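PDB 2F5X: BugD from Bordetella pertussis Tohama I, which binds aspartic acid as a periplasmic solute receptor of the tripartite tricarboxylate transporter family and probably serves in its uptake. Local coordinates for residues Asp110-Ile115 / Asp191-Thr196; Val205-Val210 / Pro220-Met225; Thr211-Val216 / Gly232-Ile237. All blocks are in the same frame, centred on the assembly; numbering follows the deposited sequence.

Contact 1 of 3, residues Asp110-Ile115 / Asp191-Thr196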
loop_
_atom_site.group_PDB
_atom_site.type_symbol
_atom_site.label_atom_id
_atom_site.label_comp_id
_atom_site.label_asym_id
_atom_site.label_seq_id
_atom_site.Cartn_x
_atom_site.Cartn_y
_atom_site.Cartn_z
ATOM N N ASP A 110 0.862 5.062 -7.679
ATOM C CA ASP A 110 0.633 3.634 -7.890
ATOM C C ASP A 110 1.988 2.931 -7.702
ATOM O O ASP A 110 2.950 3.224 -8.417
ATOM C CB ASP A 110 0.057 3.420 -9.297
ATOM C CG ASP A 110 -0.344 1.985 -9.570
ATOM O OD1 ASP A 110 -0.313 1.132 -8.657
ATOM O OD2 ASP A 110 -0.708 1.625 -10.710
ATOM N N VAL A 111 2.060 2.026 -6.724
ATOM C CA VAL A 111 3.334 1.429 -6.292
ATOM C C VAL A 111 3.352 -0.067 -6.565
ATOM O O VAL A 111 2.453 -0.781 -6.125
ATOM C CB VAL A 111 3.584 1.693 -4.780
ATOM C CG1 VAL A 111 5.001 1.261 -4.343
ATOM C CG2 VAL A 111 3.362 3.181 -4.458
ATOM N N PRO A 112 4.386 -0.557 -7.251
ATOM C CA PRO A 112 4.503 -1.996 -7.503
ATOM C C PRO A 112 5.065 -2.719 -6.287
ATOM O O PRO A 112 5.579 -2.081 -5.359
ATOM C CB PRO A 112 5.476 -2.064 -8.687
ATOM C CG PRO A 112 6.370 -0.848 -8.507
ATOM C CD PRO A 112 5.504 0.204 -7.845
HETATM N N MSE A 113 4.947 -4.038 -6.285
HETATM C CA MSE A 113 5.468 -4.832 -5.177
HETATM C C MSE A 113 6.589 -5.791 -5.599
HETATM O O MSE A 113 6.720 -6.142 -6.783
HETATM C CB MSE A 113 4.321 -5.550 -4.467
HETATM C CG MSE A 113 3.241 -4.567 -3.986
HETATM SE SE MSE A 113 1.822 -5.474 -3.091
HETATM C CE MSE A 113 2.783 -5.779 -1.382
ATOM N N THR A 114 7.406 -6.173 -4.619
ATOM C CA THR A 114 8.491 -7.128 -4.796
ATOM C C THR A 114 8.321 -8.289 -3.836
ATOM O O THR A 114 8.032 -8.077 -2.652
ATOM C CB THR A 114 9.859 -6.471 -4.479
ATOM O OG1 THR A 114 9.794 -5.830 -3.190
ATOM C CG2 THR A 114 10.162 -5.343 -5.472
ATOM N N ILE A 115 8.514 -9.507 -4.345
ATOM C CA ILE A 115 8.581 -10.707 -3.507
ATOM C C ILE A 115 10.017 -10.822 -3.016
ATOM O O ILE A 115 10.935 -10.952 -3.824
ATOM C CB ILE A 115 8.193 -11.977 -4.313
ATOM C CG1 ILE A 115 6.801 -11.840 -4.950
ATOM C CG2 ILE A 115 8.323 -13.265 -3.435
ATOM C CD1 ILE A 115 5.678 -12.143 -4.055
ATOM N N ASP A 191 6.121 -6.900 -0.560
ATOM C CA ASP A 191 6.104 -5.536 0.001
ATOM C C ASP A 191 6.346 -4.522 -1.128
ATOM O O ASP A 191 6.829 -4.887 -2.211
ATOM C CB ASP A 191 7.134 -5.475 1.143
ATOM C CG ASP A 191 7.143 -4.154 1.918
ATOM O OD1 ASP A 191 6.190 -3.334 1.875
ATOM O OD2 ASP A 191 8.108 -3.891 2.662
ATOM N N GLN A 192 5.963 -3.273 -0.897
ATOM C CA GLN A 192 6.033 -2.231 -1.928
ATOM C C GLN A 192 7.445 -1.716 -2.123
ATOM O O GLN A 192 8.216 -1.676 -1.164
ATOM C CB GLN A 192 5.122 -1.078 -1.557
ATOM C CG GLN A 192 3.643 -1.462 -1.546
ATOM C CD GLN A 192 2.856 -0.503 -0.692
ATOM O OE1 GLN A 192 2.466 -0.832 0.436
ATOM N NE2 GLN A 192 2.648 0.686 -1.200
ATOM N N THR A 193 7.775 -1.321 -3.358
ATOM C CA THR A 193 9.111 -0.793 -3.668
ATOM C C THR A 193 9.482 0.474 -2.887
ATOM O O THR A 193 10.659 0.763 -2.704
ATOM C CB THR A 193 9.298 -0.557 -5.187
ATOM O OG1 THR A 193 8.288 0.342 -5.673
ATOM C CG2 THR A 193 9.079 -1.858 -5.964
ATOM N N THR A 194 8.487 1.218 -2.413
ATOM C CA THR A 194 8.750 2.387 -1.562
ATOM C C THR A 194 9.309 1.973 -0.203
ATOM O O THR A 194 9.807 2.822 0.552
ATOM C CB THR A 194 7.461 3.181 -1.336
ATOM O OG1 THR A 194 6.394 2.250 -1.120
ATOM C CG2 THR A 194 7.068 3.960 -2.597
ATOM N N ASN A 195 9.211 0.680 0.120
ATOM C CA ASN A 195 9.852 0.140 1.323
ATOM C C ASN A 195 11.025 -0.810 1.060
ATOM O O ASN A 195 11.934 -0.941 1.905
ATOM C CB ASN A 195 8.819 -0.543 2.234
ATOM C CG ASN A 195 9.325 -0.724 3.660
ATOM O OD1 ASN A 195 9.825 0.223 4.279
ATOM N ND2 ASN A 195 9.201 -1.942 4.186
ATOM N N THR A 196 11.023 -1.470 -0.097
ATOM C CA THR A 196 11.987 -2.549 -0.333
ATOM C C THR A 196 13.190 -2.154 -1.178
ATOM O O THR A 196 14.200 -2.851 -1.148
ATOM C CB THR A 196 11.336 -3.766 -1.005
ATOM O OG1 THR A 196 10.854 -3.389 -2.301
ATOM C CG2 THR A 196 10.121 -4.250 -0.240
#
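Val111 lays its CG1 methyl over the start of the Gln192 side chain, 3.6 Å from Gln192 CB, the two side chains set roughly perpendicular. The same methyl reaches Thr194 OG1, because chi1 of -172° sets CG1 opposite the backbone N. One residue on, CG and CD of the Pro112 ring meet Thr193 OG1, CD at 3.5 Å from this hydroxyl, which is hydrogen-bonded to the carbonyl of Leu275. Strand 102-117 here runs antiparallel to strand 188-192: Thr114 N gives Asp191 O a bond of 2.8 Å (170° at the hydrogen), and Asp191 N returns one to Thr114 O. Where the second strand turns into helix 193-201, Gln192 is the N-cap residue and Thr193 N still reaches back to Pro112 O at 3.1 Å. This strand-to-helix corner belongs to the ligand pocket, since Gln192 OE1 accepts a hydrogen bond from the amino group of the bound aspartic acid. The Thr114 and Thr196 side chains lie alongside, pointing opposite ways, and join hydroxyls, OG1 to OG1 at 2.8 Å. Asn195 ND2 holds Asp191 OD2 on its syn lone pair at 2.7 Å, almost straight, while Thr174 OG1 bonds to Asp191 OD1.

Contact 2 of 3, residues Val205-Val210 / Pro220-Met225; sequences VKAYAV and PDLPTM
The end of strand 206-210 meets the irregular segment 220-225 at an angle of 52° between their touching parts, and a single bridge, Val210 with Thr224, joins the backbones. Both polar backbone atoms of Val210 are used: its N gives a bond of 2.8 Å to Pro223 O, and its O accepts Met225 N at 2.9 Å. Pro223 O also sits 3.1 Å from Ala209 CA, a CA-H...O contact beside the stronger bond. Ala209 N, by contrast, is buried here without a hydrogen-bonding partner. The loop that follows the strand comes round and passes the strand's end obliquely, running in broadly the same direction, at one margin of the sheet in this periplasmic-binding-protein fold. Leu222 and Val210 carry much of the apolar contact. With Leu222 CG opposite the carbonyl carbon (chi1 -57°), its methyls are placed over Ala207 and Val210: CD2 rests 3.7 Å from Ala207 CB, and CD1 touches both that methyl and Val210 CG1. Leu222 CB lies 3.9 Å from Val210 CG1. The ring of Pro223 is set against the backbone of Tyr208, CD being 3.3 Å from Tyr208 O. Further along, selenomethionine Met225 bends at chi2 and chi3, and its SE passes 3.7 Å from Ala209 CB; its side chain also touches Tyr230 and Phe233. Thr224 turns its CG2 to Val210 CG2, whereas its hydroxyl OG1 bonds to Glu227 N.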
loop_
_atom_site.group_PDB
_atom_site.type_symbol
_atom_site.label_atom_id
_atom_site.label_comp_id
_atom_site.label_asym_id
_atom_site.label_seq_id
_atom_site.Cartn_x
_atom_site.Cartn_y
_atom_site.Cartn_z
ATOM N N VAL A 205 18.436 -8.039 1.325
ATOM C CA VAL A 205 17.407 -9.079 1.255
ATOM C C VAL A 205 17.506 -9.805 -0.083
ATOM O O VAL A 205 18.054 -9.260 -1.036
ATOM C CB VAL A 205 15.977 -8.502 1.439
ATOM C CG1 VAL A 205 15.833 -7.855 2.815
ATOM C CG2 VAL A 205 15.610 -7.501 0.320
ATOM N N LYS A 206 16.976 -11.024 -0.146
ATOM C CA LYS A 206 16.852 -11.750 -1.411
ATOM C C LYS A 206 15.652 -11.197 -2.154
ATOM O O LYS A 206 14.619 -10.900 -1.540
ATOM C CB LYS A 206 16.673 -13.257 -1.177
ATOM C CG LYS A 206 17.891 -13.948 -0.545
ATOM C CD LYS A 206 18.992 -14.152 -1.558
ATOM C CE LYS A 206 19.012 -15.581 -2.054
ATOM N NZ LYS A 206 19.861 -16.528 -1.260
ATOM N N ALA A 207 15.785 -11.019 -3.467
ATOM C CA ALA A 207 14.696 -10.432 -4.246
ATOM C C ALA A 207 14.411 -11.307 -5.457
ATOM O O ALA A 207 15.334 -11.680 -6.175
ATOM C CB ALA A 207 15.042 -8.994 -4.661
ATOM N N TYR A 208 13.137 -11.632 -5.677
ATOM C CA TYR A 208 12.771 -12.679 -6.644
ATOM C C TYR A 208 11.953 -12.231 -7.849
ATOM O O TYR A 208 12.138 -12.741 -8.954
ATOM C CB TYR A 208 12.034 -13.808 -5.926
ATOM C CG TYR A 208 12.874 -14.453 -4.850
ATOM C CD1 TYR A 208 13.828 -15.424 -5.169
ATOM C CD2 TYR A 208 12.725 -14.084 -3.513
ATOM C CE1 TYR A 208 14.600 -16.029 -4.175
ATOM C CE2 TYR A 208 13.501 -14.673 -2.518
ATOM C CZ TYR A 208 14.438 -15.637 -2.857
ATOM O OH TYR A 208 15.197 -16.211 -1.865
ATOM N N ALA A 209 11.038 -11.293 -7.636
ATOM C CA ALA A 209 10.085 -10.929 -8.677
ATOM C C ALA A 209 9.337 -9.661 -8.319
ATOM O O ALA A 209 9.271 -9.278 -7.151
ATOM C CB ALA A 209 9.078 -12.068 -8.896
ATOM N N VAL A 210 8.748 -9.036 -9.333
ATOM C CA VAL A 210 7.886 -7.869 -9.135
ATOM C C VAL A 210 6.455 -8.191 -9.572
ATOM O O VAL A 210 6.239 -9.154 -10.307
ATOM C CB VAL A 210 8.417 -6.630 -9.894
ATOM C CG1 VAL A 210 9.765 -6.196 -9.308
ATOM C CG2 VAL A 210 8.535 -6.914 -11.412
ATOM N N PRO A 220 15.713 -3.591 -12.554
ATOM C CA PRO A 220 15.573 -4.194 -13.886
ATOM C C PRO A 220 15.868 -5.694 -13.961
ATOM O O PRO A 220 15.453 -6.316 -14.936
ATOM C CB PRO A 220 16.569 -3.395 -14.742
ATOM C CG PRO A 220 17.567 -2.871 -13.783
ATOM C CD PRO A 220 16.829 -2.631 -12.502
ATOM N N ASP A 221 16.540 -6.257 -12.961
ATOM C CA ASP A 221 16.872 -7.682 -12.975
ATOM C C ASP A 221 15.806 -8.576 -12.357
ATOM O O ASP A 221 15.956 -9.799 -12.346
ATOM C CB ASP A 221 18.227 -7.930 -12.298
ATOM C CG ASP A 221 19.381 -7.318 -13.067
ATOM O OD1 ASP A 221 19.283 -7.194 -14.310
ATOM O OD2 ASP A 221 20.434 -6.927 -12.512
ATOM N N LEU A 222 14.724 -7.991 -11.854
ATOM C CA LEU A 222 13.660 -8.804 -11.274
ATOM C C LEU A 222 12.571 -9.073 -12.301
ATOM O O LEU A 222 11.987 -8.129 -12.848
ATOM C CB LEU A 222 13.065 -8.132 -10.032
ATOM C CG LEU A 222 14.024 -7.792 -8.877
ATOM C CD1 LEU A 222 13.236 -7.156 -7.725
ATOM C CD2 LEU A 222 14.814 -9.008 -8.390
ATOM N N PRO A 223 12.278 -10.351 -12.553
ATOM C CA PRO A 223 11.217 -10.694 -13.499
ATOM C C PRO A 223 9.863 -10.352 -12.906
ATOM O O PRO A 223 9.694 -10.347 -11.669
ATOM C CB PRO A 223 11.355 -12.218 -13.654
ATOM C CG PRO A 223 11.944 -12.674 -12.342
ATOM C CD PRO A 223 12.901 -11.552 -11.951
ATOM N N THR A 224 8.897 -10.074 -13.770
ATOM C CA THR A 224 7.517 -9.997 -13.304
ATOM C C THR A 224 7.015 -11.396 -12.976
ATOM O O THR A 224 7.521 -12.399 -13.499
ATOM C CB THR A 224 6.580 -9.365 -14.345
ATOM O OG1 THR A 224 6.475 -10.231 -15.482
ATOM C CG2 THR A 224 7.159 -8.070 -14.899
HETATM N N MSE A 225 6.015 -11.460 -12.111
HETATM C CA MSE A 225 5.358 -12.732 -11.839
HETATM C C MSE A 225 4.690 -13.233 -13.127
HETATM O O MSE A 225 4.693 -14.429 -13.415
HETATM C CB MSE A 225 4.353 -12.584 -10.700
HETATM C CG MSE A 225 5.009 -12.382 -9.343
HETATM SE SE MSE A 225 5.951 -13.986 -8.749
HETATM C CE MSE A 225 4.432 -15.009 -8.095
#

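Contact 3 of 3, residues Thr211-Val216 / Gly232-Ile237; sequences TSLKRV and GFEVGI
Thr211 OG1 is held from two directions: it donates to Val235 O at 2.8 Å, in the carbonyl plane and on a lone pair, and it is hydrogen-bonded to Met113 N of strand 102-117. A chi1 of 61° sets the hydroxyl between the backbone N and the carbonyl carbon of its own residue, which carries it to Val235. The backbone of the same threonine takes the other polar group of Val235, for Val235 N bonds to Thr211 O at 2.8 Å with 161° at the hydrogen. Thr211 therefore grips both the N-H and the C=O of one residue, one through its carbonyl and the other through its side chain. Glu234 CA adds a CA-H...O contact to Thr211 O at 3.2 Å, beside the stronger bond from Val235 N.

The contact joins the start of the loop that follows strand 206-210 to the approach to strand 236-244. In the mixed sheet these two strands follow one another along the same edge of strand 102-117, with strand 188-192 on its other edge. Phe233, the centre of an inverse gamma turn, presents a ring edge to the threonine: CE2 stands 3.9 Å from Thr211 CG2, which lies near the ring plane. Another neighbour of the Phe233 side chain is Met157 of helix 150-162. Val235 brings its CB to 3.7 Å from Thr211 OG1, and its side chain also touches Met157 and Met113. At the outer, more exposed end, Leu213 CD1 approaches Glu234 OE2 at 3.4 Å, the two side chains meeting at a slant. A water spans the backbones here, donating to Ser212 O and to Phe233 O at 2.7 Å, while Ser212 OG turns back within its own segment to donate to Lys214 O.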
loop_
_atom_site.group_PDB
_atom_site.type_symbol
_atom_site.label_atom_id
_atom_site.label_comp_id
_atom_site.label_asym_id
_atom_site.label_seq_id
_atom_site.Cartn_x
_atom_site.Cartn_y
_atom_site.Cartn_z
ATOM N N THR A 211 5.489 -7.395 -9.119
ATOM C CA THR A 211 4.076 -7.671 -9.395
ATOM C C THR A 211 3.478 -6.758 -10.458
ATOM O O THR A 211 2.261 -6.750 -10.665
ATOM C CB THR A 211 3.240 -7.537 -8.118
ATOM O OG1 THR A 211 3.363 -6.194 -7.628
ATOM C CG2 THR A 211 3.796 -8.426 -6.999
ATOM N N SER A 212 4.328 -5.973 -11.111
ATOM C CA SER A 212 3.901 -5.110 -12.207
ATOM C C SER A 212 3.764 -5.895 -13.518
ATOM O O SER A 212 4.237 -7.028 -13.619
ATOM C CB SER A 212 4.887 -3.951 -12.363
ATOM O OG SER A 212 6.217 -4.436 -12.310
ATOM N N LEU A 213 3.090 -5.296 -14.503
ATOM C CA LEU A 213 2.884 -5.914 -15.816
ATOM C C LEU A 213 4.181 -5.907 -16.625
ATOM O O LEU A 213 4.455 -6.822 -17.405
ATOM C CB LEU A 213 1.749 -5.192 -16.571
ATOM C CG LEU A 213 1.363 -5.577 -18.008
ATOM C CD1 LEU A 213 0.561 -6.865 -18.033
ATOM C CD2 LEU A 213 0.568 -4.446 -18.667
ATOM N N LYS A 214 4.980 -4.868 -16.427
ATOM C CA LYS A 214 6.298 -4.778 -17.036
ATOM C C LYS A 214 7.291 -4.649 -15.902
ATOM O O LYS A 214 6.908 -4.331 -14.776
ATOM C CB LYS A 214 6.376 -3.567 -17.969
ATOM C CG LYS A 214 5.633 -3.764 -19.297
ATOM C CD LYS A 214 4.190 -3.270 -19.204
ATOM C CE LYS A 214 3.557 -3.077 -20.572
ATOM N NZ LYS A 214 3.169 -4.369 -21.211
ATOM N N ARG A 215 8.562 -4.901 -16.187
ATOM C CA ARG A 215 9.582 -4.818 -15.146
ATOM C C ARG A 215 9.681 -3.409 -14.569
ATOM O O ARG A 215 9.380 -2.416 -15.247
ATOM C CB ARG A 215 10.942 -5.289 -15.662
ATOM C CG ARG A 215 11.043 -6.794 -15.788
ATOM C CD ARG A 215 12.434 -7.298 -16.099
ATOM N NE ARG A 215 12.443 -8.735 -16.373
ATOM C CZ ARG A 215 13.509 -9.518 -16.239
ATOM N NH1 ARG A 215 14.666 -9.014 -15.821
ATOM N NH2 ARG A 215 13.426 -10.810 -16.524
ATOM N N VAL A 216 10.065 -3.348 -13.299
ATOM C CA VAL A 216 10.299 -2.099 -12.591
ATOM C C VAL A 216 11.677 -1.585 -13.015
ATOM O O VAL A 216 12.683 -2.230 -12.744
ATOM C CB VAL A 216 10.213 -2.332 -11.052
ATOM C CG1 VAL A 216 10.606 -1.079 -10.256
ATOM C CG2 VAL A 216 8.807 -2.803 -10.664
ATOM N N GLY A 232 -1.529 -13.160 -15.118
ATOM C CA GLY A 232 -2.453 -12.274 -14.423
ATOM C C GLY A 232 -2.091 -11.907 -12.992
ATOM O O GLY A 232 -2.871 -11.227 -12.295
ATOM N N PHE A 233 -0.927 -12.359 -12.532
ATOM C CA PHE A 233 -0.448 -11.987 -11.206
ATOM C C PHE A 233 0.070 -10.556 -11.269
ATOM O O PHE A 233 1.273 -10.320 -11.452
ATOM C CB PHE A 233 0.651 -12.938 -10.723
ATOM C CG PHE A 233 0.887 -12.894 -9.237
ATOM C CD1 PHE A 233 0.572 -13.993 -8.447
ATOM C CD2 PHE A 233 1.423 -11.755 -8.626
ATOM C CE1 PHE A 233 0.800 -13.972 -7.073
ATOM C CE2 PHE A 233 1.641 -11.714 -7.249
ATOM C CZ PHE A 233 1.330 -12.827 -6.470
ATOM N N GLU A 234 -0.849 -9.609 -11.125
ATOM C CA GLU A 234 -0.523 -8.196 -11.230
ATOM C C GLU A 234 -1.102 -7.480 -10.029
ATOM O O GLU A 234 -2.291 -7.645 -9.712
ATOM C CB GLU A 234 -1.092 -7.613 -12.531
ATOM C CG GLU A 234 -0.305 -7.996 -13.781
ATOM C CD GLU A 234 -1.192 -8.303 -14.982
ATOM O OE1 GLU A 234 -2.326 -7.776 -15.050
ATOM O OE2 GLU A 234 -0.747 -9.067 -15.873
ATOM N N VAL A 235 -0.250 -6.728 -9.329
ATOM C CA VAL A 235 -0.675 -5.933 -8.181
ATOM C C VAL A 235 -0.009 -4.579 -8.233
ATOM O O VAL A 235 1.224 -4.480 -8.156
ATOM C CB VAL A 235 -0.276 -6.560 -6.813
ATOM C CG1 VAL A 235 -0.941 -5.788 -5.661
ATOM C CG2 VAL A 235 -0.626 -8.026 -6.744
ATOM N N GLY A 236 -0.828 -3.540 -8.363
ATOM C CA GLY A 236 -0.362 -2.170 -8.246
ATOM C C GLY A 236 -1.070 -1.500 -7.087
ATOM O O GLY A 236 -2.312 -1.402 -7.062
ATOM N N ILE A 237 -0.290 -1.040 -6.113
ATOM C CA ILE A 237 -0.883 -0.475 -4.907
ATOM C C ILE A 237 -1.100 1.021 -5.107
ATOM O O ILE A 237 -0.214 1.843 -4.830
ATOM C CB ILE A 237 -0.005 -0.811 -3.683
ATOM C CG1 ILE A 237 0.105 -2.342 -3.519
ATOM C CG2 ILE A 237 -0.562 -0.178 -2.390
ATOM C CD1 ILE A 237 -1.227 -3.100 -3.353
HETATM O O HOH W 1 3.542 -9.621 -12.775
#

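How the contacts relate
Of the parts involved, strand 102-117 comes first in the chain, and contact 1 closes a long loop of helices and strands when 191-196 returns to it beside the ligand pocket. Contacts 2 and 3 both open after contact 1 has closed. Strand 206-210 pairs with 102-117, Ile115 N lying 2.9 Å from Ala209 O. Across the connection from strand 206-210 to strand 236-244 the two contacts cross, their segments alternating: 205-210, 211-216, 220-225, 232-237. They meet where Pro220 O receives Arg215 NH1 and Thr224 packs on Ser212. Strand 102-117 also bonds to contact 3, through Val111 O with Ile237 N; it belongs to contact 1 and borders the other two.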